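Local coordinates for putative major capsid protein (Cafeteriavirus-dependent mavirus, PDB 6G44), which probably builds the icosahedral shell of this virophage as its double jelly-roll major capsid protein, assembling as a trimeric capsomer, at residues S91-I96 / Y163-E168; C145-E150 / M174-G179; N152-V157 / G243-V248; A183-P188 / K197-V202. All blocks are in the same frame, centred on the assembly; numbering follows the deposited sequence.

Contact 1: residues S91-I96 / Y163-E168; sequences SLKDQI and YRQGTE. With SO4 (sulfate ion), chain F; SO4 (sulfate ion), chain K.
Asp94 and Glu168 cross at about a right angle, their carboxylate planes 87° apart, and Asp94 OD1 meets the aliphatic CG of Glu168 at 3.4 Å. The same OD1 takes the backbone N-H of Gln165 in an almost straight bond (3.0 Å, 171°) that arrives from above the carboxylate plane. Lys93 and Asp94 are the middle residues of a type II beta turn from Leu92 to Gln95, and the CA of Asp94 sits 3.2 Å from Tyr163 O in a C-H...O contact. Lys93 has two conformers, so its grip is less certain. In one, it crosses Gln165 and Glu168 at about a right angle, CE passes 3.6 Å from Gln165 CD, and bends at chi2 and chi4 bring NZ round to a salt bridge with Glu168 OE1 at 3.2 Å, whose hydrogen bond is weak. That NZ also donates to O1 of a sulfate (2.9 Å), probably from the crystallisation liquor. Glu168 OE2 accepts from Met159 N of the second subunit, placing these loops at the trimer interface. Asp94 OD2 and Glu168 OE1 are 4.1 Å apart; Lys93 probably offsets their repulsion, and at the sulfate it meets Lys155, Asn400 and Thr403 of the second subunit, so lysines of two subunits share one anion.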
# COMPACT_ATOMS: atom_id res chain seq x y z
N SER C 91 23.45 -20.61 -12.86
CA SER C 91 23.10 -19.25 -13.26
C SER C 91 23.11 -18.26 -12.08
O SER C 91 23.46 -17.09 -12.24
CB SER C 91 21.76 -19.19 -13.99
OG SER C 91 20.64 -19.27 -13.11
N LEU C 92 22.69 -18.76 -10.92
CA LEU C 92 22.48 -17.97 -9.68
C LEU C 92 21.36 -16.93 -9.81
O LEU C 92 21.19 -16.10 -8.93
CB LEU C 92 23.77 -17.32 -9.19
CG LEU C 92 24.87 -18.34 -8.84
CD1 LEU C 92 26.14 -17.59 -8.46
CD2 LEU C 92 24.44 -19.27 -7.73
N LYS C 93 20.56 -17.02 -10.88
CA LYS C 93 19.59 -15.96 -11.12
C LYS C 93 18.56 -15.95 -9.99
O LYS C 93 17.96 -16.97 -9.66
CB LYS C 93 18.93 -16.12 -12.49
CG LYS C 93 17.91 -15.03 -12.86
CD LYS C 93 18.45 -13.61 -12.74
CE LYS C 93 17.45 -12.61 -13.32
NZ LYS C 93 17.24 -12.80 -14.79
N ASP C 94 18.39 -14.76 -9.41
CA ASP C 94 17.41 -14.54 -8.33
C ASP C 94 17.65 -15.39 -7.09
O ASP C 94 16.72 -15.76 -6.36
CB ASP C 94 15.96 -14.68 -8.86
CG ASP C 94 15.62 -13.67 -9.95
OD1 ASP C 94 16.10 -12.53 -9.90
OD2 ASP C 94 14.82 -14.02 -10.85
N GLN C 95 18.91 -15.73 -6.82
CA GLN C 95 19.22 -16.64 -5.72
C GLN C 95 20.14 -16.09 -4.62
O GLN C 95 20.26 -16.73 -3.58
CB GLN C 95 19.84 -17.92 -6.28
CG GLN C 95 18.77 -18.77 -6.94
CD GLN C 95 19.30 -19.98 -7.67
OE1 GLN C 95 20.28 -19.88 -8.41
NE2 GLN C 95 18.64 -21.13 -7.49
N ILE C 96 20.74 -14.91 -4.81
CA ILE C 96 21.70 -14.35 -3.86
C ILE C 96 21.22 -12.98 -3.40
O ILE C 96 20.78 -12.15 -4.23
CB ILE C 96 23.10 -14.16 -4.51
CG1 ILE C 96 23.63 -15.46 -5.11
CG2 ILE C 96 24.10 -13.60 -3.50
CD1 ILE C 96 23.82 -16.58 -4.11
N TYR C 163 15.07 -12.80 -3.00
CA TYR C 163 16.29 -12.63 -3.81
C TYR C 163 16.03 -12.38 -5.27
O TYR C 163 16.98 -12.30 -6.05
CB TYR C 163 17.29 -13.78 -3.54
CG TYR C 163 17.54 -13.97 -2.06
CD1 TYR C 163 17.74 -12.88 -1.20
CD2 TYR C 163 17.56 -15.25 -1.48
CE1 TYR C 163 17.89 -13.05 0.17
CE2 TYR C 163 17.74 -15.42 -0.11
CZ TYR C 163 17.90 -14.33 0.71
OH TYR C 163 18.04 -14.42 2.07
N ARG C 164 14.77 -12.07 -5.61
CA ARG C 164 14.48 -11.63 -6.96
C ARG C 164 15.24 -10.26 -7.03
O ARG C 164 15.19 -9.40 -6.15
CB ARG C 164 12.98 -11.31 -7.09
CG ARG C 164 12.17 -12.57 -7.43
CD ARG C 164 10.66 -12.47 -7.17
NE ARG C 164 9.99 -11.59 -8.14
CZ ARG C 164 8.72 -11.21 -8.11
NH1 ARG C 164 7.87 -11.61 -7.17
NH2 ARG C 164 8.28 -10.39 -9.05
N GLN C 165 15.94 -10.12 -8.15
CA GLN C 165 16.65 -8.86 -8.40
C GLN C 165 15.66 -7.75 -8.76
O GLN C 165 14.45 -8.00 -8.90
CB GLN C 165 17.72 -9.06 -9.43
CG GLN C 165 17.31 -9.43 -10.80
CD GLN C 165 18.55 -9.55 -11.70
OE1 GLN C 165 18.59 -9.00 -12.79
NE2 GLN C 165 19.56 -10.32 -11.25
N GLY C 166 16.16 -6.53 -8.82
CA GLY C 166 15.32 -5.38 -9.12
C GLY C 166 14.50 -5.50 -10.39
O GLY C 166 13.33 -5.20 -10.43
N THR C 167 15.13 -6.00 -11.45
CA THR C 167 14.40 -6.16 -12.72
C THR C 167 13.32 -7.23 -12.65
O THR C 167 12.48 -7.35 -13.56
CB THR C 167 15.34 -6.48 -13.88
OG1 THR C 167 15.95 -7.76 -13.63
CG2 THR C 167 16.37 -5.38 -14.10
N GLU C 168 13.31 -8.03 -11.58
CA GLU C 168 12.32 -9.05 -11.35
C GLU C 168 11.34 -8.66 -10.25
O GLU C 168 10.53 -9.47 -9.85
CB GLU C 168 13.05 -10.37 -11.00
CG GLU C 168 14.06 -10.80 -12.07
CD GLU C 168 13.44 -11.36 -13.34
OE1 GLU C 168 14.22 -11.81 -14.23
OE2 GLU C 168 12.21 -11.43 -13.44
S SO4 F . 18.08 -9.72 -16.67
O1 SO4 F . 18.73 -10.44 -15.55
O2 SO4 F . 17.04 -10.58 -17.27
O3 SO4 F . 17.49 -8.46 -16.15
O4 SO4 F . 19.10 -9.51 -17.72
S SO4 K . 4.40 -10.73 -9.07
O1 SO4 K . 4.60 -11.87 -10.00
O2 SO4 K . 4.97 -11.04 -7.72
O3 SO4 K . 2.93 -10.50 -8.97
O4 SO4 K . 5.10 -9.56 -9.67
O HOH W 1 20.11 -11.91 -9.08
O HOH W 2 19.45 -11.20 -6.37

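Contact 2: residues C145-E150 / M174-G179; sequences CSDVDE and MSRGLG
Charge pairing centres on Arg176, whose guanidinium reaches end-on to Asp149 and donates from both NH1 and NH2 to a single oxygen, OD1, each at 2.9 Å. That oxygen lies in the guanidinium plane at its edge, but the carboxylate itself is turned 65° from that plane, so NH2 comes in on the syn side of OD1 and NH1 from above. Asp147 adds a longer salt bridge, its OD1 3.3 Å from Arg176 NH1, with the two flat groups only 28° apart. Together the three residues form a salt-bridge network.

Among the remaining polar contacts, Arg176 NH1 also donates to the backbone O of Asp147 at 2.9 Å, from well above the carbonyl plane. NE bonds to Leu98 O and NH2 to Tyr163 OH, so all three guanidinium nitrogens have partners and the group is fixed in rotation. A water accepts from Asp147 N and donates to Ser175 O (2.9 Å), bridging the backbones. Ser175 OG accepts from Gly177 N in an ST turn and is also hydrogen-bonded to Arg164 O.

Packing is carried by the aliphatic part of Arg176: its CD lies 4.0 Å from Cys145 CB. The bend at chi3 (-53°) turns the guanidinium from there toward the two aspartates. Asp147 CG rests 3.3 Å from Met174 O.

Both segments belong to the long loop region between helix 136-142 and strand 183-186. Ser146 rests on that helix, Leu178 packs on the strand, and Arg176 is tied by its backbone to Leu98 in strand 96-98.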
# COMPACT_ATOMS: atom_id res chain seq x y z
N CYS C 145 17.06 -3.67 3.18
CA CYS C 145 16.65 -5.08 3.19
C CYS C 145 15.62 -5.25 4.28
O CYS C 145 15.90 -5.83 5.34
CB CYS C 145 17.88 -5.94 3.47
SG CYS C 145 19.06 -5.89 2.10
N SER C 146 14.40 -4.77 4.02
CA SER C 146 13.34 -4.72 5.02
C SER C 146 12.30 -5.82 4.91
O SER C 146 11.54 -6.01 5.84
CB SER C 146 12.61 -3.38 5.02
OG SER C 146 12.04 -3.10 3.77
N ASP C 147 12.27 -6.56 3.81
CA ASP C 147 11.33 -7.66 3.66
C ASP C 147 11.68 -8.77 4.65
O ASP C 147 12.88 -9.12 4.75
CB ASP C 147 11.37 -8.17 2.22
CG ASP C 147 10.50 -9.37 1.99
OD1 ASP C 147 11.00 -10.50 2.18
OD2 ASP C 147 9.32 -9.19 1.61
N VAL C 148 10.68 -9.30 5.35
CA VAL C 148 10.83 -10.34 6.34
C VAL C 148 10.33 -11.66 5.77
O VAL C 148 9.22 -11.73 5.21
CB VAL C 148 10.09 -9.95 7.64
CG1 VAL C 148 10.06 -11.08 8.63
CG2 VAL C 148 10.71 -8.70 8.27
N ASP C 149 11.12 -12.72 5.94
CA ASP C 149 10.78 -14.03 5.38
C ASP C 149 9.49 -14.58 5.99
O ASP C 149 9.25 -14.54 7.20
CB ASP C 149 11.86 -15.06 5.70
CG ASP C 149 13.17 -14.78 5.01
OD1 ASP C 149 13.18 -14.26 3.91
OD2 ASP C 149 14.22 -15.14 5.60
N GLU C 150 8.63 -15.12 5.11
CA GLU C 150 7.40 -15.75 5.55
C GLU C 150 7.55 -17.24 5.80
O GLU C 150 6.83 -17.78 6.64
CB GLU C 150 6.29 -15.51 4.52
CG GLU C 150 5.94 -14.04 4.35
CD GLU C 150 6.78 -13.26 3.34
OE1 GLU C 150 7.70 -13.86 2.72
OE2 GLU C 150 6.50 -12.04 3.18
N MET C 174 9.79 -5.55 -1.47
CA MET C 174 9.72 -7.00 -1.36
C MET C 174 11.09 -7.65 -1.50
O MET C 174 11.26 -8.84 -1.19
CB MET C 174 8.84 -7.60 -2.48
CG MET C 174 7.38 -7.17 -2.44
SD MET C 174 6.59 -7.81 -0.96
CE MET C 174 6.66 -6.36 0.07
N SER C 175 12.05 -6.89 -2.01
CA SER C 175 13.34 -7.47 -2.42
C SER C 175 14.50 -7.16 -1.47
O SER C 175 14.73 -6.00 -1.11
CB SER C 175 13.69 -6.96 -3.82
OG SER C 175 14.99 -7.46 -4.21
N ARG C 176 15.26 -8.21 -1.13
CA ARG C 176 16.60 -8.12 -0.53
C ARG C 176 17.68 -8.56 -1.52
O ARG C 176 18.82 -8.88 -1.12
CB ARG C 176 16.67 -8.97 0.73
CG ARG C 176 15.58 -8.69 1.76
CD ARG C 176 15.84 -9.31 3.13
NE ARG C 176 16.11 -10.76 3.07
CZ ARG C 176 15.23 -11.75 3.23
NH1 ARG C 176 13.93 -11.51 3.45
NH2 ARG C 176 15.62 -13.01 3.11
N GLY C 177 17.33 -8.55 -2.80
CA GLY C 177 18.18 -9.09 -3.86
C GLY C 177 19.07 -8.03 -4.45
O GLY C 177 19.05 -6.86 -4.05
N LEU C 178 19.82 -8.45 -5.46
CA LEU C 178 20.78 -7.56 -6.11
C LEU C 178 20.06 -6.58 -7.01
O LEU C 178 18.94 -6.84 -7.48
CB LEU C 178 21.79 -8.37 -6.91
CG LEU C 178 22.52 -9.46 -6.12
CD1 LEU C 178 23.42 -10.28 -7.05
CD2 LEU C 178 23.26 -8.89 -4.93
N GLY C 179 20.65 -5.42 -7.25
CA GLY C 179 20.13 -4.52 -8.27
C GLY C 179 18.78 -3.93 -7.93
O GLY C 179 18.00 -3.65 -8.82
O HOH W 3 13.31 -5.34 1.28

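Contact 3: residues N152-V157 / G243-V248. With SO4 (sulfate ion), chain P.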
# COMPACT_ATOMS: atom_id res chain seq x y z
N ASN C 152 10.29 -20.97 5.68
CA ASN C 152 11.60 -21.39 6.13
C ASN C 152 12.56 -21.80 5.00
O ASN C 152 13.69 -22.21 5.29
CB ASN C 152 11.45 -22.50 7.18
CG ASN C 152 11.09 -23.84 6.60
OD1 ASN C 152 10.57 -23.96 5.49
ND2 ASN C 152 11.32 -24.89 7.39
N LYS C 153 12.11 -21.71 3.75
CA LYS C 153 12.95 -21.93 2.57
C LYS C 153 12.59 -20.91 1.51
O LYS C 153 11.42 -20.50 1.37
CB LYS C 153 12.71 -23.30 1.96
CG LYS C 153 13.10 -24.47 2.83
CD LYS C 153 13.11 -25.71 1.97
CE LYS C 153 13.41 -26.97 2.75
NZ LYS C 153 12.57 -28.01 2.12
N ILE C 154 13.59 -20.54 0.71
CA ILE C 154 13.44 -19.61 -0.40
C ILE C 154 13.94 -20.31 -1.64
O ILE C 154 15.01 -20.92 -1.62
CB ILE C 154 14.29 -18.34 -0.16
CG1 ILE C 154 13.73 -17.54 1.02
CG2 ILE C 154 14.37 -17.48 -1.41
CD1 ILE C 154 14.72 -16.55 1.63
N LYS C 155 13.18 -20.26 -2.73
CA LYS C 155 13.57 -20.90 -4.00
C LYS C 155 13.33 -19.97 -5.15
O LYS C 155 12.30 -19.28 -5.21
CB LYS C 155 12.77 -22.18 -4.23
CG LYS C 155 12.94 -23.22 -3.13
CD LYS C 155 12.28 -24.56 -3.48
CE LYS C 155 10.77 -24.45 -3.72
NZ LYS C 155 10.16 -25.80 -3.91
N ALA C 156 14.28 -19.92 -6.09
CA ALA C 156 14.10 -19.10 -7.30
C ALA C 156 12.95 -19.54 -8.21
O ALA C 156 12.48 -18.75 -8.98
CB ALA C 156 15.42 -19.02 -8.09
N VAL C 157 12.51 -20.78 -8.08
CA VAL C 157 11.33 -21.22 -8.84
C VAL C 157 10.03 -20.61 -8.34
O VAL C 157 9.02 -20.70 -9.03
CB VAL C 157 11.19 -22.76 -8.90
CG1 VAL C 157 12.38 -23.37 -9.64
CG2 VAL C 157 10.99 -23.38 -7.53
N GLY C 243 22.35 -14.07 2.34
CA GLY C 243 21.31 -15.02 1.98
C GLY C 243 21.52 -15.72 0.66
O GLY C 243 21.88 -15.08 -0.34
N ILE C 244 21.29 -17.04 0.67
CA ILE C 244 21.43 -17.89 -0.52
C ILE C 244 20.18 -18.75 -0.59
O ILE C 244 19.85 -19.44 0.37
CB ILE C 244 22.71 -18.78 -0.48
CG1 ILE C 244 23.96 -17.89 -0.31
CG2 ILE C 244 22.79 -19.58 -1.76
CD1 ILE C 244 25.24 -18.66 -0.05
N ALA C 245 19.48 -18.68 -1.72
CA ALA C 245 18.29 -19.50 -1.95
C ALA C 245 18.59 -20.99 -1.74
O ALA C 245 19.68 -21.48 -2.05
CB ALA C 245 17.74 -19.28 -3.34
N ASP C 246 17.60 -21.69 -1.20
CA ASP C 246 17.72 -23.10 -0.86
C ASP C 246 17.74 -24.02 -2.06
O ASP C 246 18.00 -25.21 -1.85
CB ASP C 246 16.62 -23.45 0.14
CG ASP C 246 16.77 -22.66 1.42
OD1 ASP C 246 17.70 -23.01 2.21
OD2 ASP C 246 16.07 -21.63 1.61
N ASP C 247 17.50 -23.52 -3.27
CA ASP C 247 17.62 -24.32 -4.48
C ASP C 247 18.88 -24.06 -5.31
O ASP C 247 18.99 -24.61 -6.41
CB ASP C 247 16.34 -24.30 -5.33
CG ASP C 247 15.97 -22.94 -5.92
OD1 ASP C 247 16.50 -21.89 -5.49
OD2 ASP C 247 15.09 -22.96 -6.84
N VAL C 248 19.84 -23.32 -4.77
CA VAL C 248 21.18 -23.27 -5.37
C VAL C 248 21.82 -24.64 -5.14
O VAL C 248 21.80 -25.16 -4.04
CB VAL C 248 22.07 -22.17 -4.77
CG1 VAL C 248 23.48 -22.18 -5.38
CG2 VAL C 248 21.44 -20.80 -4.98
S SO4 P . 6.63 -25.08 -3.68
O1 SO4 P . 7.41 -26.16 -3.06
O2 SO4 P . 5.24 -25.54 -3.97
O3 SO4 P . 6.58 -23.87 -2.81
O4 SO4 P . 7.36 -24.73 -4.93
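Asp246 and Asp247, the two middle residues of a type I beta turn from Ala245 to Val248, reach across to alternate backbone N-H groups of segment 152-157, which is extended at Lys153-Lys155. Asp246 OD2 takes Ile154 N at 2.9 Å through its anti lone pair, the one away from OD1. Asp247 OD1 takes Ala156 N at 3.0 Å on the syn side. Between these two bonds Asp246 N returns a short one, 2.7 Å, to Ile154 O, nearly along the C=O axis. The backbone of Ile154 is therefore held at both its N-H and its carbonyl. The methyl groups Ile154 CG2 and Ala245 CB add a loose apolar contact at 4.3 Å.

Asp247 holds CG between its own N and carbonyl carbon (chi1 65°), which sets its carboxylate across the side chain of Lys155 at about a right angle, OD2 lying 3.6 Å from Lys155 CB.

In the next shell, Lys346 forms a salt bridge to Asp246 OD1, and Gln95 NE2 donates to Asp247 OD1, which thus serves two donors. The turn follows directly on strand 242-244, whose partner is strand 96-98. Away from the turn, Lys155 extends to a sulfate, probably from the crystallisation liquor, also bound by Lys93 of the third subunit, with Thr167 OG1 of that subunit close by; Lys155 NZ donates to its O1 at 2.9 Å.

Contact 4: residues A183-P188 / K197-V202; sequences AYYIHP and KIDFVV
His187, just beyond the end of strand 183-186, reaches across to the partner strand and closes a side-chain bond to Asp199: NE2 donates to OD1 at 2.8 Å. The oxygen lies close to the plane of the imidazole, at its edge, whereas the donor comes in above the carboxylate plane; the two planes are 76° apart. Thr80 OG1, on strand 74-84, is also hydrogen-bonded to this OD1 and probably helps to position it. One face of the His187 ring is packed by Lys197 CB in a CH-pi contact, 3.7 Å from the ring centroid. The CG of His187 lies anti to its carbonyl carbon (chi1 -62°), which swings the ring across the strand toward both partners.

The backbones run antiparallel, 168° between strand directions. Tyr185 and Asp199 are a hydrogen-bonded pair, Asp199 N meeting Tyr185 O at 2.8 Å, and His187 N continues the ladder to Lys197 O. On the face of Tyr185 and Asp199 the two side chains run side by side, with Asp199 OD2 at the ring edge, 3.7 Å from Tyr185 CD2. The other face is mostly apolar: Ile186 CG1 lies 4.2 Å from Ile198 CG1, and Ile198 CG2 sits over one face of the Phe200 ring, which also meets Phe79. Tyr184, on this same face, bonds through its hydroxyl to Gly401 N of the second subunit.

Strand 195-205 pairs along its other edge with strand 74-84. The arrangement is a beta hairpin within an antiparallel jelly-roll sheet, of the kind from which double jelly-roll capsid proteins are built.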
# COMPACT_ATOMS: atom_id res chain seq x y z
N ALA C 183 23.56 -0.96 -3.42
CA ALA C 183 24.64 -1.05 -4.40
C ALA C 183 25.37 -2.38 -4.29
O ALA C 183 25.56 -2.92 -3.20
CB ALA C 183 25.62 0.08 -4.20
N TYR C 184 25.79 -2.89 -5.43
CA TYR C 184 26.44 -4.19 -5.48
C TYR C 184 27.28 -4.25 -6.76
O TYR C 184 27.05 -3.51 -7.72
CB TYR C 184 25.39 -5.38 -5.44
CG TYR C 184 24.81 -5.55 -6.81
CD1 TYR C 184 23.99 -4.57 -7.36
CD2 TYR C 184 25.19 -6.61 -7.65
CE1 TYR C 184 23.56 -4.63 -8.67
CE2 TYR C 184 24.74 -6.69 -8.95
CZ TYR C 184 23.93 -5.69 -9.47
OH TYR C 184 23.55 -5.74 -10.80
N TYR C 185 28.21 -5.21 -6.79
CA TYR C 185 28.94 -5.52 -8.02
C TYR C 185 29.38 -6.97 -8.02
O TYR C 185 30.11 -7.38 -7.11
CB TYR C 185 30.17 -4.63 -8.20
CG TYR C 185 30.94 -4.98 -9.47
CD1 TYR C 185 30.35 -4.81 -10.71
CD2 TYR C 185 32.22 -5.52 -9.40
CE1 TYR C 185 31.03 -5.13 -11.87
CE2 TYR C 185 32.91 -5.86 -10.56
CZ TYR C 185 32.30 -5.66 -11.78
OH TYR C 185 32.95 -6.01 -12.97
N ILE C 186 28.96 -7.72 -9.02
CA ILE C 186 29.39 -9.12 -9.21
C ILE C 186 30.64 -9.14 -10.07
O ILE C 186 30.65 -8.64 -11.20
CB ILE C 186 28.30 -9.96 -9.90
CG1 ILE C 186 27.01 -9.94 -9.07
CG2 ILE C 186 28.77 -11.40 -10.08
CD1 ILE C 186 25.79 -10.38 -9.84
N HIS C 187 31.71 -9.74 -9.52
CA HIS C 187 32.96 -9.85 -10.27
C HIS C 187 32.74 -10.84 -11.40
O HIS C 187 31.95 -11.79 -11.28
CB HIS C 187 34.07 -10.35 -9.37
CG HIS C 187 34.42 -9.46 -8.21
ND1 HIS C 187 35.66 -9.49 -7.62
CD2 HIS C 187 33.68 -8.59 -7.47
CE1 HIS C 187 35.69 -8.66 -6.60
NE2 HIS C 187 34.50 -8.09 -6.48
N PRO C 188 33.45 -10.66 -12.53
CA PRO C 188 33.35 -11.63 -13.62
C PRO C 188 33.61 -13.07 -13.18
O PRO C 188 34.50 -13.33 -12.35
CB PRO C 188 34.45 -11.15 -14.58
CG PRO C 188 34.46 -9.66 -14.38
CD PRO C 188 34.32 -9.53 -12.89
N LYS C 197 32.33 -13.73 -6.42
CA LYS C 197 32.65 -12.62 -5.52
C LYS C 197 31.68 -11.49 -5.83
O LYS C 197 31.51 -11.12 -6.98
CB LYS C 197 34.10 -12.14 -5.68
CG LYS C 197 35.11 -13.04 -5.00
CD LYS C 197 36.53 -12.51 -5.20
CE LYS C 197 37.54 -13.36 -4.47
NZ LYS C 197 38.88 -12.70 -4.52
N ILE C 198 31.09 -10.96 -4.77
CA ILE C 198 30.13 -9.85 -4.88
C ILE C 198 30.52 -8.75 -3.88
O ILE C 198 30.69 -9.01 -2.68
CB ILE C 198 28.68 -10.31 -4.59
CG1 ILE C 198 28.35 -11.52 -5.45
CG2 ILE C 198 27.69 -9.15 -4.84
CD1 ILE C 198 27.03 -12.18 -5.15
N ASP C 199 30.64 -7.53 -4.37
CA ASP C 199 30.81 -6.35 -3.54
C ASP C 199 29.42 -5.86 -3.13
O ASP C 199 28.50 -5.82 -3.96
CB ASP C 199 31.51 -5.22 -4.30
CG ASP C 199 32.85 -5.62 -4.90
OD1 ASP C 199 33.47 -6.59 -4.39
OD2 ASP C 199 33.25 -4.98 -5.89
N PHE C 200 29.28 -5.49 -1.88
CA PHE C 200 28.03 -4.92 -1.32
C PHE C 200 28.31 -3.60 -0.61
O PHE C 200 29.38 -3.42 0.00
CB PHE C 200 27.44 -5.84 -0.26
CG PHE C 200 26.92 -7.16 -0.77
CD1 PHE C 200 25.60 -7.27 -1.16
CD2 PHE C 200 27.72 -8.29 -0.82
CE1 PHE C 200 25.11 -8.47 -1.59
CE2 PHE C 200 27.24 -9.49 -1.28
CZ PHE C 200 25.91 -9.60 -1.64
N VAL C 201 27.34 -2.69 -0.64
CA VAL C 201 27.33 -1.48 0.19
C VAL C 201 25.93 -1.39 0.78
O VAL C 201 24.94 -1.42 0.02
CB VAL C 201 27.63 -0.21 -0.59
CG1 VAL C 201 27.68 0.98 0.34
CG2 VAL C 201 28.94 -0.31 -1.33
N VAL C 202 25.83 -1.27 2.09
CA VAL C 202 24.52 -1.13 2.79
C VAL C 202 24.61 0.02 3.77
O VAL C 202 25.56 0.07 4.58
CB VAL C 202 24.15 -2.41 3.55
CG1 VAL C 202 22.88 -2.22 4.39
CG2 VAL C 202 24.01 -3.57 2.58
O HOH W 4 23.68 0.74 -1.04
O HOH W 5 32.57 -13.62 -9.28

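From the N terminus, the loop after strand 74-84 supplies 91-96, which contact 1 joins to 163-168 across 66 residues. The long loop region after helix 136-142 then gives 145-150, 152-157, 163-168 and 174-179. Contact 2 closes a short loop within it, while contact 3 reaches over 85 residues to the turn after strand 242-244. Contacts 1, 2 and 3 cross one another along the chain, and all touch: Gln95 bonds to Ala245, and Ile154 CD1 packs on Arg176 and Asp149. Contact 4, a local hairpin, falls between the two segments of contact 3 in sequence and comes after contacts 1 and 2; Leu178 packs these loops onto its sheet.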